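ORF 37 (Human herpesvirus 8 type M, PDB 3FHD) cuts single- and double-stranded DNA as both endonuclease and exonuclease, helping to process non-linear or branched viral DNA toward packaged unit-length genomes. Local coordinates at residues Y88-F91 with L92-V96; V389-H393 with S394-Q398; S403-V406 with E407-I410; D36-V39 with D40-D43; D488-Y492 with I493-F497. All coordinates share one frame; numbering follows the deposited sequence.

Contact 1. Residues Y88-F91 with L92-V96; sequences YNYF and LFSKV
One face of the Y88 ring carries L92, whose CB stands 4.3 Å from the ring centroid and 19° off its normal, a CH-pi contact displaced toward the rim. The same leucine reaches the phenol end of the ring as well: L92 CD2 lies 3.4 Å from Y88 OH. With CG of Y88 opposite its own backbone N (chi1 166°), the ring leans toward the C-terminal side, where L92 meets it. S94 CB sits over a face of the Y90 ring, 4.4 Å from Y90 CZ, while the F93 ring receives the carbonyl oxygen of N89 at its edge, in the ring plane, with N89 O 3.5 Å from F93 CD2. These pairs run over about two and a half turns of helix 83-100, in a buried part of it, and its i to i+4 ladder links them: L92 N to Y88 O at 2.8 Å, F93 N to N89 O at 2.9 Å and S94 N to Y90 O at 2.8 Å. The polar ends are held from other parts of the chain. Y88 OH bonds to L57 O, Y90 OH to L119 O, N89 OD1 to Q231 NE2 and K95 NZ to D36 O. The Y90 ring also meets F109 and F114 edge-to-face, and F93 packs on V144 of helix 134-147.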
# COMPACT_ATOMS: atom_id res chain seq x y z
N TYR A 88 13.28 17.53 -3.66
CA TYR A 88 12.71 16.84 -4.84
C TYR A 88 11.20 17.06 -4.97
O TYR A 88 10.73 17.39 -6.08
CB TYR A 88 12.99 15.32 -4.78
CG TYR A 88 12.15 14.52 -5.78
CD1 TYR A 88 12.37 14.64 -7.14
CD2 TYR A 88 11.11 13.69 -5.33
CE1 TYR A 88 11.57 13.93 -8.09
CE2 TYR A 88 10.30 12.99 -6.25
CZ TYR A 88 10.56 13.10 -7.62
OH TYR A 88 9.77 12.41 -8.52
N ASN A 89 10.45 16.87 -3.87
CA ASN A 89 8.99 17.09 -3.91
C ASN A 89 8.67 18.49 -4.45
O ASN A 89 7.78 18.67 -5.29
CB ASN A 89 8.33 16.91 -2.54
CG ASN A 89 7.95 15.43 -2.26
OD1 ASN A 89 6.77 15.10 -2.15
ND2 ASN A 89 8.93 14.56 -2.19
N TYR A 90 9.40 19.49 -3.98
CA TYR A 90 9.19 20.85 -4.49
C TYR A 90 9.38 20.96 -6.00
O TYR A 90 8.49 21.44 -6.70
CB TYR A 90 10.06 21.88 -3.75
CG TYR A 90 9.99 23.22 -4.45
CD1 TYR A 90 8.83 24.01 -4.38
CD2 TYR A 90 11.07 23.69 -5.20
CE1 TYR A 90 8.75 25.24 -5.04
CE2 TYR A 90 11.00 24.95 -5.86
CZ TYR A 90 9.85 25.69 -5.77
OH TYR A 90 9.79 26.92 -6.41
N PHE A 91 10.53 20.52 -6.51
CA PHE A 91 10.79 20.57 -7.97
C PHE A 91 9.78 19.76 -8.77
O PHE A 91 9.36 20.20 -9.87
CB PHE A 91 12.22 20.09 -8.27
CG PHE A 91 13.30 21.09 -7.87
CD1 PHE A 91 13.48 22.25 -8.60
CD2 PHE A 91 14.06 20.88 -6.73
CE1 PHE A 91 14.45 23.21 -8.23
CE2 PHE A 91 15.03 21.81 -6.34
CZ PHE A 91 15.23 22.99 -7.10
N LEU A 92 9.45 18.57 -8.27
CA LEU A 92 8.46 17.71 -8.91
C LEU A 92 7.11 18.45 -9.06
O LEU A 92 6.57 18.56 -10.14
CB LEU A 92 8.24 16.43 -8.08
CG LEU A 92 7.12 15.53 -8.65
CD1 LEU A 92 7.34 15.21 -10.17
CD2 LEU A 92 7.01 14.29 -7.83
N PHE A 93 6.56 18.89 -7.94
CA PHE A 93 5.28 19.58 -7.96
C PHE A 93 5.29 20.97 -8.59
O PHE A 93 4.28 21.37 -9.17
CB PHE A 93 4.58 19.53 -6.60
CG PHE A 93 3.93 18.20 -6.32
CD1 PHE A 93 2.57 18.01 -6.63
CD2 PHE A 93 4.67 17.12 -5.84
CE1 PHE A 93 1.94 16.78 -6.39
CE2 PHE A 93 4.06 15.86 -5.60
CZ PHE A 93 2.69 15.69 -5.90
N SER A 94 6.41 21.67 -8.56
CA SER A 94 6.50 22.90 -9.36
C SER A 94 6.31 22.56 -10.85
O SER A 94 5.64 23.31 -11.58
CB SER A 94 7.82 23.65 -9.15
OG SER A 94 7.76 24.90 -9.81
N LYS A 95 6.85 21.43 -11.29
CA LYS A 95 6.79 21.04 -12.71
C LYS A 95 5.41 20.46 -13.10
O LYS A 95 4.87 20.79 -14.17
CB LYS A 95 7.95 20.06 -13.05
CG LYS A 95 8.00 19.53 -14.50
CD LYS A 95 8.14 20.65 -15.54
CE LYS A 95 9.43 21.43 -15.33
NZ LYS A 95 9.71 22.36 -16.46
N VAL A 96 4.83 19.62 -12.24
CA VAL A 96 3.63 18.83 -12.60
C VAL A 96 2.30 19.28 -12.02
O VAL A 96 1.24 18.81 -12.48
CB VAL A 96 3.77 17.30 -12.26
CG1 VAL A 96 5.05 16.74 -12.80
CG2 VAL A 96 3.61 17.04 -10.76

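Contact 2. Residues V389-H393 with S394-Q398; sequences VNVRH and SYFYQ. With SO4 (sulfate ion), chain D; SO4 (sulfate ion), chain B.
A type I beta turn from N390 to H393, closed by H393 N to N390 O at 2.9 Å, leads straight into helix 394-412 with H393 as its N-cap. The H393 side chain caps the helix itself: Y395 N donates to H393 ND1 at 2.9 Å with an N-H...N angle of 167°, the donor slightly tilted from the imidazole plane. CG of H393 is opposite the backbone N (chi1 -171°), which lays the ring alongside Y395. There its edge meets the phenol face in a T-shaped pair with planes at 64°, and H393 CE1 stands over the centre of the tyrosine ring. On the other flank F396 folds back over the turn. Its ring takes V391 CA on one face, a CH-pi contact 4.0 Å from the centroid, while V389 CG1 approaches F396 CD1 at 4.0 Å. N390 OD1 accepts from R392 N, an Asx turn within the beta turn, and N390 ND2 bonds to D324 O and S321 O. R392 NH1 is held by P320 O, and R392 NH2 bonds weakly to a sulfate. K268 lies against the Y395 ring as a cation-pi partner, and the Y395 side chain is about 6 Å from that of the magnesium ligand E266. The arrangement is a histidine N-cap joining strand 379-389 to a helix beside the metal site of this PD-(D/E)XK nuclease.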
# COMPACT_ATOMS: atom_id res chain seq x y z
N VAL A 389 -2.88 -14.88 9.60
CA VAL A 389 -1.88 -14.36 8.65
C VAL A 389 -0.60 -15.21 8.73
O VAL A 389 -0.21 -15.63 9.82
CB VAL A 389 -1.54 -12.86 8.89
CG1 VAL A 389 -0.83 -12.67 10.24
CG2 VAL A 389 -0.70 -12.31 7.71
N ASN A 390 0.03 -15.46 7.59
CA ASN A 390 1.35 -16.07 7.55
C ASN A 390 2.40 -14.96 7.72
O ASN A 390 2.60 -14.10 6.81
CB ASN A 390 1.52 -16.83 6.23
CG ASN A 390 2.88 -17.48 6.08
OD1 ASN A 390 3.76 -17.37 6.95
ND2 ASN A 390 3.06 -18.21 4.97
N VAL A 391 3.08 -14.99 8.87
CA VAL A 391 4.00 -13.90 9.26
C VAL A 391 5.27 -13.88 8.41
O VAL A 391 6.03 -12.91 8.45
CB VAL A 391 4.35 -13.92 10.78
CG1 VAL A 391 3.06 -13.93 11.65
CG2 VAL A 391 5.24 -15.12 11.13
N ARG A 392 5.49 -14.95 7.64
CA ARG A 392 6.60 -15.02 6.71
C ARG A 392 6.22 -14.54 5.31
O ARG A 392 7.07 -14.47 4.42
CB ARG A 392 7.12 -16.46 6.60
CG ARG A 392 7.69 -17.00 7.92
CD ARG A 392 8.61 -18.18 7.67
NE ARG A 392 9.91 -17.79 7.15
CZ ARG A 392 10.56 -18.40 6.15
NH1 ARG A 392 10.02 -19.43 5.51
NH2 ARG A 392 11.75 -17.94 5.77
N HIS A 393 4.94 -14.28 5.07
CA HIS A 393 4.53 -13.98 3.69
C HIS A 393 4.76 -12.51 3.41
O HIS A 393 4.66 -11.66 4.32
CB HIS A 393 3.06 -14.36 3.44
CG HIS A 393 2.65 -14.26 1.99
ND1 HIS A 393 2.29 -13.08 1.39
CD2 HIS A 393 2.57 -15.21 1.02
CE1 HIS A 393 2.01 -13.29 0.12
NE2 HIS A 393 2.16 -14.58 -0.13
N SER A 394 5.04 -12.19 2.15
CA SER A 394 5.23 -10.78 1.78
C SER A 394 4.05 -9.86 2.15
O SER A 394 4.26 -8.68 2.38
CB SER A 394 5.58 -10.67 0.29
OG SER A 394 4.43 -10.84 -0.49
N TYR A 395 2.83 -10.39 2.26
CA TYR A 395 1.67 -9.56 2.63
C TYR A 395 1.70 -9.13 4.10
O TYR A 395 1.18 -8.07 4.44
CB TYR A 395 0.32 -10.21 2.32
CG TYR A 395 0.09 -10.50 0.85
CD1 TYR A 395 0.90 -9.92 -0.14
CD2 TYR A 395 -0.94 -11.33 0.45
CE1 TYR A 395 0.72 -10.20 -1.47
CE2 TYR A 395 -1.14 -11.60 -0.94
CZ TYR A 395 -0.30 -11.02 -1.87
OH TYR A 395 -0.45 -11.26 -3.22
N PHE A 396 2.32 -9.95 4.94
CA PHE A 396 2.54 -9.58 6.33
C PHE A 396 3.43 -8.34 6.44
O PHE A 396 3.08 -7.39 7.15
CB PHE A 396 3.09 -10.74 7.17
CG PHE A 396 3.37 -10.35 8.59
CD1 PHE A 396 2.32 -10.32 9.54
CD2 PHE A 396 4.65 -9.97 8.99
CE1 PHE A 396 2.57 -9.92 10.86
CE2 PHE A 396 4.90 -9.59 10.33
CZ PHE A 396 3.86 -9.56 11.25
N TYR A 397 4.53 -8.34 5.71
CA TYR A 397 5.48 -7.24 5.62
C TYR A 397 4.84 -5.98 4.98
O TYR A 397 5.16 -4.87 5.36
CB TYR A 397 6.65 -7.68 4.72
CG TYR A 397 7.63 -8.54 5.45
CD1 TYR A 397 8.85 -8.02 5.90
CD2 TYR A 397 7.32 -9.88 5.76
CE1 TYR A 397 9.77 -8.82 6.61
CE2 TYR A 397 8.23 -10.68 6.49
CZ TYR A 397 9.44 -10.14 6.91
OH TYR A 397 10.36 -10.91 7.62
N GLN A 398 4.02 -6.18 3.97
CA GLN A 398 3.28 -5.06 3.35
C GLN A 398 2.40 -4.29 4.35
O GLN A 398 2.47 -3.07 4.41
CB GLN A 398 2.44 -5.56 2.16
CG GLN A 398 1.55 -4.47 1.55
CD GLN A 398 1.04 -4.83 0.16
OE1 GLN A 398 0.75 -6.01 -0.11
NE2 GLN A 398 0.97 -3.84 -0.72
S SO4 D . 15.64 -18.77 4.17
O1 SO4 D . 15.18 -19.94 3.42
O2 SO4 D . 14.53 -17.83 4.30
O3 SO4 D . 16.10 -19.18 5.50
O4 SO4 D . 16.76 -18.14 3.46
S SO4 B . 2.13 0.34 -2.08
O1 SO4 B . 3.40 -0.11 -2.62
O2 SO4 B . 1.19 -0.78 -2.06
O3 SO4 B . 2.41 0.80 -0.74
O4 SO4 B . 1.67 1.49 -2.83

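Contact 3. Residues S403-V406 with E407-I410; sequences SSIV and EEYI
Helix 394-412 passes close to the nuclease centre, and residues 403-410 form two of its turns, with the S403 side chain about 10 Å from that of the magnesium ligand E266. The two segments are joined by backbone bonds from E407 N to S403 O at 2.9 Å, E408 N to S404 O, Y409 N to I405 O and I410 N to V406 O. On one flank I405 and Y409 lie side by side, pointing the same way. I405 CG2, opposite the backbone N, comes 3.6 Å from Y409 CE2, and I405 O sits 3.2 Å from Y409 CD2, oblique to the ring. The other branch of I405 ends in CD1, 3.4 Å from E408 OE1, so the carboxylate meets a methyl group on this side while E408 OE2 is held by S232 OG and Q234 N. E408 is fully stretched (chi1 -176°, chi2 -179°), which carries its carboxylate outward beside the isoleucine. A second apolar pair follows on another flank, where V406 CG1 touches I410 CD1 at 3.8 Å, the two side chains at a slant to each other. Polar side chains of this helix reach neighbouring elements of the PD-(D/E)XK fold. E407, extended beyond CG, runs past the carbonyl of S403, its CD 3.4 Å from S403 O, and its carboxylate makes a salt bridge with K471 of helix 468-489 and a hydrogen bond to Y424 OH of strand 423-432. Y409 OH bonds to Q231 O, and its ring meets H138 of helix 134-147 edge-to-face.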
# COMPACT_ATOMS: atom_id res chain seq x y z
N SER A 403 1.19 -0.08 8.54
CA SER A 403 0.96 0.29 9.93
C SER A 403 1.96 1.37 10.44
O SER A 403 1.57 2.29 11.16
CB SER A 403 0.96 -0.93 10.92
OG SER A 403 2.26 -1.47 11.12
N SER A 404 3.23 1.24 10.07
CA SER A 404 4.27 2.18 10.51
C SER A 404 4.01 3.59 9.96
O SER A 404 4.16 4.59 10.71
CB SER A 404 5.64 1.68 10.01
OG SER A 404 5.96 0.48 10.69
N ILE A 405 3.60 3.68 8.69
CA ILE A 405 3.31 4.97 8.06
C ILE A 405 2.03 5.58 8.63
O ILE A 405 2.02 6.77 8.97
CB ILE A 405 3.26 4.94 6.52
CG1 ILE A 405 4.65 4.59 5.93
CG2 ILE A 405 2.63 6.27 5.95
CD1 ILE A 405 5.75 5.54 6.34
N VAL A 406 0.97 4.79 8.75
CA VAL A 406 -0.27 5.28 9.41
C VAL A 406 -0.01 5.83 10.83
O VAL A 406 -0.53 6.89 11.23
CB VAL A 406 -1.37 4.17 9.46
CG1 VAL A 406 -2.52 4.62 10.36
CG2 VAL A 406 -1.93 3.91 8.09
N GLU A 407 0.75 5.08 11.63
CA GLU A 407 1.04 5.50 13.00
C GLU A 407 1.96 6.71 13.13
O GLU A 407 1.79 7.53 14.05
CB GLU A 407 1.53 4.30 13.82
CG GLU A 407 0.36 3.34 14.11
CD GLU A 407 0.78 1.91 14.40
OE1 GLU A 407 1.98 1.70 14.75
OE2 GLU A 407 -0.09 1.00 14.27
N GLU A 408 2.88 6.85 12.19
CA GLU A 408 3.71 8.06 12.02
C GLU A 408 2.85 9.31 11.77
O GLU A 408 3.02 10.31 12.45
CB GLU A 408 4.73 7.84 10.88
CG GLU A 408 5.77 8.99 10.63
CD GLU A 408 6.71 8.64 9.44
OE1 GLU A 408 6.68 7.49 9.01
OE2 GLU A 408 7.47 9.50 8.92
N TYR A 409 1.90 9.23 10.83
CA TYR A 409 1.01 10.36 10.51
C TYR A 409 0.10 10.70 11.72
O TYR A 409 -0.05 11.86 12.08
CB TYR A 409 0.14 10.02 9.29
CG TYR A 409 0.79 10.24 7.92
CD1 TYR A 409 0.20 11.11 6.99
CD2 TYR A 409 1.99 9.63 7.57
CE1 TYR A 409 0.77 11.31 5.71
CE2 TYR A 409 2.60 9.85 6.29
CZ TYR A 409 1.98 10.70 5.37
OH TYR A 409 2.52 10.90 4.09
N ILE A 410 -0.49 9.69 12.35
CA ILE A 410 -1.26 9.90 13.60
C ILE A 410 -0.41 10.60 14.68
O ILE A 410 -0.94 11.40 15.45
CB ILE A 410 -1.80 8.55 14.15
CG1 ILE A 410 -2.91 8.04 13.26
CG2 ILE A 410 -2.33 8.71 15.64
CD1 ILE A 410 -3.29 6.59 13.52

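Contact 4. Residues D36-V39 with D40-D43; sequences DYLV and DTLD
Y37 O is gripped by the first turn of helix 38-42: T41 N donates to it at 3.2 Å in the carbonyl plane, and D40 N adds a weak bond at 2.9 Å, bent to 129°. T41 OG1 lies 3.4 Å from the same oxygen, a long and weak approach. Y37 is the N-cap residue. A water bridges its backbone to the opening turn, accepting from Y37 N at 2.7 Å and donating to D40 OD2 at 2.8 Å. That carboxylate oxygen also rests at the edge of the Y37 ring, near its plane, and comes 3.9 Å from Y37 CB. CG of D40 sits beside its own backbone N (chi1 -65°), which turns the carboxylate back toward the cap; the negative charge near a helix N terminus would probably be favoured by the helix dipole. This short helix forms an N-terminal element lying against helix 83-100, and its apolar side is built from two leucines. L38 CG meets L42 CD1 at 3.8 Å, the two residues one turn apart and joined also by the backbone bond from L42 N to L38 O. L38 also packs on K95 and V96, and L42 on F99 of helix 83-100 and on V53 of helix 47-55. At the C-terminal end D43 N makes a weak bond to V39 O.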
# COMPACT_ATOMS: atom_id res chain seq x y z
N ASP A 36 10.42 25.83 -18.70
CA ASP A 36 9.36 25.49 -19.65
C ASP A 36 8.16 24.87 -18.95
O ASP A 36 8.31 24.14 -17.95
CB ASP A 36 9.86 24.48 -20.67
CG ASP A 36 10.94 25.04 -21.58
OD1 ASP A 36 10.86 26.23 -21.99
OD2 ASP A 36 11.86 24.26 -21.92
N TYR A 37 6.96 25.14 -19.47
CA TYR A 37 5.77 24.52 -18.87
C TYR A 37 5.60 23.09 -19.36
O TYR A 37 5.77 22.81 -20.53
CB TYR A 37 4.52 25.39 -19.12
CG TYR A 37 4.63 26.74 -18.41
CD1 TYR A 37 4.78 26.80 -17.03
CD2 TYR A 37 4.60 27.94 -19.12
CE1 TYR A 37 4.90 28.01 -16.35
CE2 TYR A 37 4.71 29.18 -18.45
CZ TYR A 37 4.86 29.19 -17.06
OH TYR A 37 4.98 30.39 -16.37
N LEU A 38 5.29 22.18 -18.44
CA LEU A 38 5.13 20.75 -18.77
C LEU A 38 4.09 20.52 -19.86
O LEU A 38 4.28 19.71 -20.77
CB LEU A 38 4.74 19.94 -17.54
CG LEU A 38 4.67 18.43 -17.77
CD1 LEU A 38 6.01 17.83 -18.24
CD2 LEU A 38 4.13 17.69 -16.54
N VAL A 39 2.96 21.23 -19.77
CA VAL A 39 1.96 21.11 -20.82
C VAL A 39 2.56 21.41 -22.21
O VAL A 39 2.15 20.81 -23.21
CB VAL A 39 0.67 21.92 -20.49
CG1 VAL A 39 -0.38 21.76 -21.59
CG2 VAL A 39 0.10 21.43 -19.13
N ASP A 40 3.53 22.32 -22.29
CA ASP A 40 4.15 22.61 -23.58
C ASP A 40 5.13 21.52 -24.04
O ASP A 40 5.26 21.25 -25.25
CB ASP A 40 4.83 23.98 -23.58
CG ASP A 40 3.85 25.13 -23.41
OD1 ASP A 40 2.63 24.95 -23.69
OD2 ASP A 40 4.30 26.21 -22.97
N THR A 41 5.86 20.96 -23.09
CA THR A 41 6.77 19.82 -23.28
C THR A 41 6.00 18.62 -23.83
O THR A 41 6.41 18.00 -24.81
CB THR A 41 7.44 19.46 -21.90
OG1 THR A 41 8.18 20.59 -21.42
CG2 THR A 41 8.38 18.24 -22.00
N LEU A 42 4.86 18.31 -23.22
CA LEU A 42 4.04 17.17 -23.62
C LEU A 42 3.26 17.37 -24.91
O LEU A 42 2.83 16.39 -25.52
CB LEU A 42 3.06 16.83 -22.50
CG LEU A 42 3.70 16.39 -21.18
CD1 LEU A 42 2.62 16.21 -20.15
CD2 LEU A 42 4.50 15.09 -21.38
N ASP A 43 3.08 18.63 -25.32
CA ASP A 43 2.31 19.01 -26.50
C ASP A 43 3.09 18.62 -27.76
O ASP A 43 4.22 19.06 -27.96
CB ASP A 43 2.03 20.53 -26.46
CG ASP A 43 1.07 21.01 -27.55
OD1 ASP A 43 0.48 20.18 -28.29
OD2 ASP A 43 0.92 22.25 -27.70
O HOH W 1 6.80 26.67 -21.74

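Contact 5. Residues D488-Y492 with I493-F497; sequences DTFPY and IKWDF
The polar part of this contact is one backbone bond: I493 N donates to F490 O at 3.2 Å with an N-H...O angle of 160°, closing a type I beta turn from F490 to I493. The turn is followed by an inverse gamma turn centred on K494, with a weak bond from W495 N to I493 O. The apolar contacts gather round I493. Its CD1 touches F490 CB at 3.8 Å, and its CG1 lies 3.6 Å from Y492 CE2, the isoleucine and tyrosine side by side and pointing the same way. Y492 CG is wedged between its backbone N and carbonyl carbon (chi1 52°), folding the ring back alongside I493. Among the aromatic groups, the W495 indole is sandwiched: I493 CG2 stands over the centre of one face, 3.6 Å above the plane, and F497 CZ lies over the opposite face toward the rim. F490 CD2 reaches W495 CZ2 at 4.1 Å, and Y492 OH lies at the edge of the F490 ring, in its plane. The whole group follows the end of helix 468-489 and leads to helix 498-502. It packs against helix 59-64, where F490 rests on S60, L63 and K64 and Y492 OH bonds to L63 O, while F497 lies back along W482, S483 and K487 of helix 468-489.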
# COMPACT_ATOMS: atom_id res chain seq x y z
N ASP A 488 25.60 3.33 -3.40
CA ASP A 488 26.17 2.65 -4.59
C ASP A 488 25.61 3.20 -5.90
O ASP A 488 26.31 3.23 -6.91
CB ASP A 488 25.98 1.13 -4.53
N THR A 489 24.37 3.70 -5.85
CA THR A 489 23.68 4.22 -7.04
C THR A 489 24.08 5.66 -7.34
O THR A 489 24.12 6.08 -8.50
CB THR A 489 22.12 4.08 -6.92
OG1 THR A 489 21.80 2.69 -6.76
CG2 THR A 489 21.41 4.56 -8.18
N PHE A 490 24.37 6.42 -6.30
CA PHE A 490 24.70 7.83 -6.46
C PHE A 490 25.96 8.03 -5.62
O PHE A 490 25.93 8.72 -4.60
CB PHE A 490 23.54 8.73 -5.98
CG PHE A 490 22.17 8.30 -6.46
CD1 PHE A 490 21.69 8.68 -7.72
CD2 PHE A 490 21.34 7.51 -5.64
CE1 PHE A 490 20.38 8.28 -8.17
CE2 PHE A 490 20.06 7.09 -6.09
CZ PHE A 490 19.59 7.49 -7.38
N PRO A 491 27.07 7.42 -6.05
CA PRO A 491 28.28 7.40 -5.23
C PRO A 491 28.96 8.78 -5.10
O PRO A 491 29.86 8.95 -4.26
CB PRO A 491 29.21 6.40 -5.95
CG PRO A 491 28.74 6.42 -7.39
CD PRO A 491 27.26 6.72 -7.34
N TYR A 492 28.55 9.72 -5.95
CA TYR A 492 29.11 11.08 -5.98
C TYR A 492 28.43 11.99 -4.96
O TYR A 492 28.79 13.17 -4.87
CB TYR A 492 28.97 11.70 -7.38
CG TYR A 492 27.56 11.62 -7.92
CD1 TYR A 492 27.17 10.53 -8.70
CD2 TYR A 492 26.61 12.60 -7.62
CE1 TYR A 492 25.90 10.42 -9.18
CE2 TYR A 492 25.30 12.50 -8.11
CZ TYR A 492 24.97 11.40 -8.89
OH TYR A 492 23.72 11.26 -9.39
N ILE A 493 27.43 11.47 -4.23
CA ILE A 493 26.71 12.24 -3.21
C ILE A 493 27.25 11.97 -1.81
O ILE A 493 27.26 10.82 -1.34
CB ILE A 493 25.14 11.97 -3.24
CG1 ILE A 493 24.52 12.42 -4.57
CG2 ILE A 493 24.43 12.71 -2.08
CD1 ILE A 493 22.96 12.24 -4.65
N LYS A 494 27.69 13.02 -1.12
CA LYS A 494 28.20 12.87 0.23
C LYS A 494 27.10 12.76 1.28
O LYS A 494 26.98 13.63 2.14
CB LYS A 494 29.19 13.99 0.58
CG LYS A 494 30.44 14.00 -0.29
CD LYS A 494 31.46 15.05 0.17
CE LYS A 494 31.18 16.44 -0.40
NZ LYS A 494 31.26 16.49 -1.91
N TRP A 495 26.31 11.69 1.19
CA TRP A 495 25.14 11.47 2.05
C TRP A 495 25.52 11.63 3.52
O TRP A 495 26.55 11.07 3.97
CB TRP A 495 24.58 10.05 1.86
CG TRP A 495 24.11 9.72 0.49
CD1 TRP A 495 24.78 9.01 -0.47
CD2 TRP A 495 22.85 10.07 -0.07
NE1 TRP A 495 24.00 8.88 -1.60
CE2 TRP A 495 22.81 9.53 -1.39
CE3 TRP A 495 21.73 10.78 0.41
CZ2 TRP A 495 21.71 9.69 -2.24
CZ3 TRP A 495 20.62 10.95 -0.45
CH2 TRP A 495 20.62 10.40 -1.75
N ASP A 496 24.71 12.39 4.26
CA ASP A 496 24.83 12.52 5.70
C ASP A 496 23.60 11.84 6.27
O ASP A 496 22.50 12.40 6.25
CB ASP A 496 24.93 14.00 6.12
CG ASP A 496 25.00 14.20 7.65
OD1 ASP A 496 24.51 13.33 8.40
OD2 ASP A 496 25.57 15.21 8.11
N PHE A 497 23.77 10.60 6.74
CA PHE A 497 22.64 9.81 7.22
C PHE A 497 22.46 9.88 8.77
O PHE A 497 21.67 9.11 9.35
CB PHE A 497 22.76 8.35 6.73
CG PHE A 497 22.53 8.16 5.24
CD1 PHE A 497 21.45 8.78 4.59
CD2 PHE A 497 23.38 7.33 4.50
CE1 PHE A 497 21.23 8.57 3.21
CE2 PHE A 497 23.17 7.12 3.14
CZ PHE A 497 22.10 7.74 2.49

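From the N terminus the chain meets contact 4 first, in helix 38-42, then contact 1 in helix 83-100; the two touch, K95 NZ bonding to D36 O and V96 CG1 packing on L38 CD2. Contacts 2 and 3 follow much later on helix 394-412, one at its N-cap and one farther along it, their nearest atoms about 5 Å apart. Contact 5 comes last, where helix 468-489 ends. Each contact is local and closes no long loop, and all five run in series without nesting or crossing. Contacts 1 and 3 are bridged through Q231, which bonds to both N89 and Y409. K471 of helix 468-489 bonds to E407, linking contact 3 to the helix that leads into contact 5.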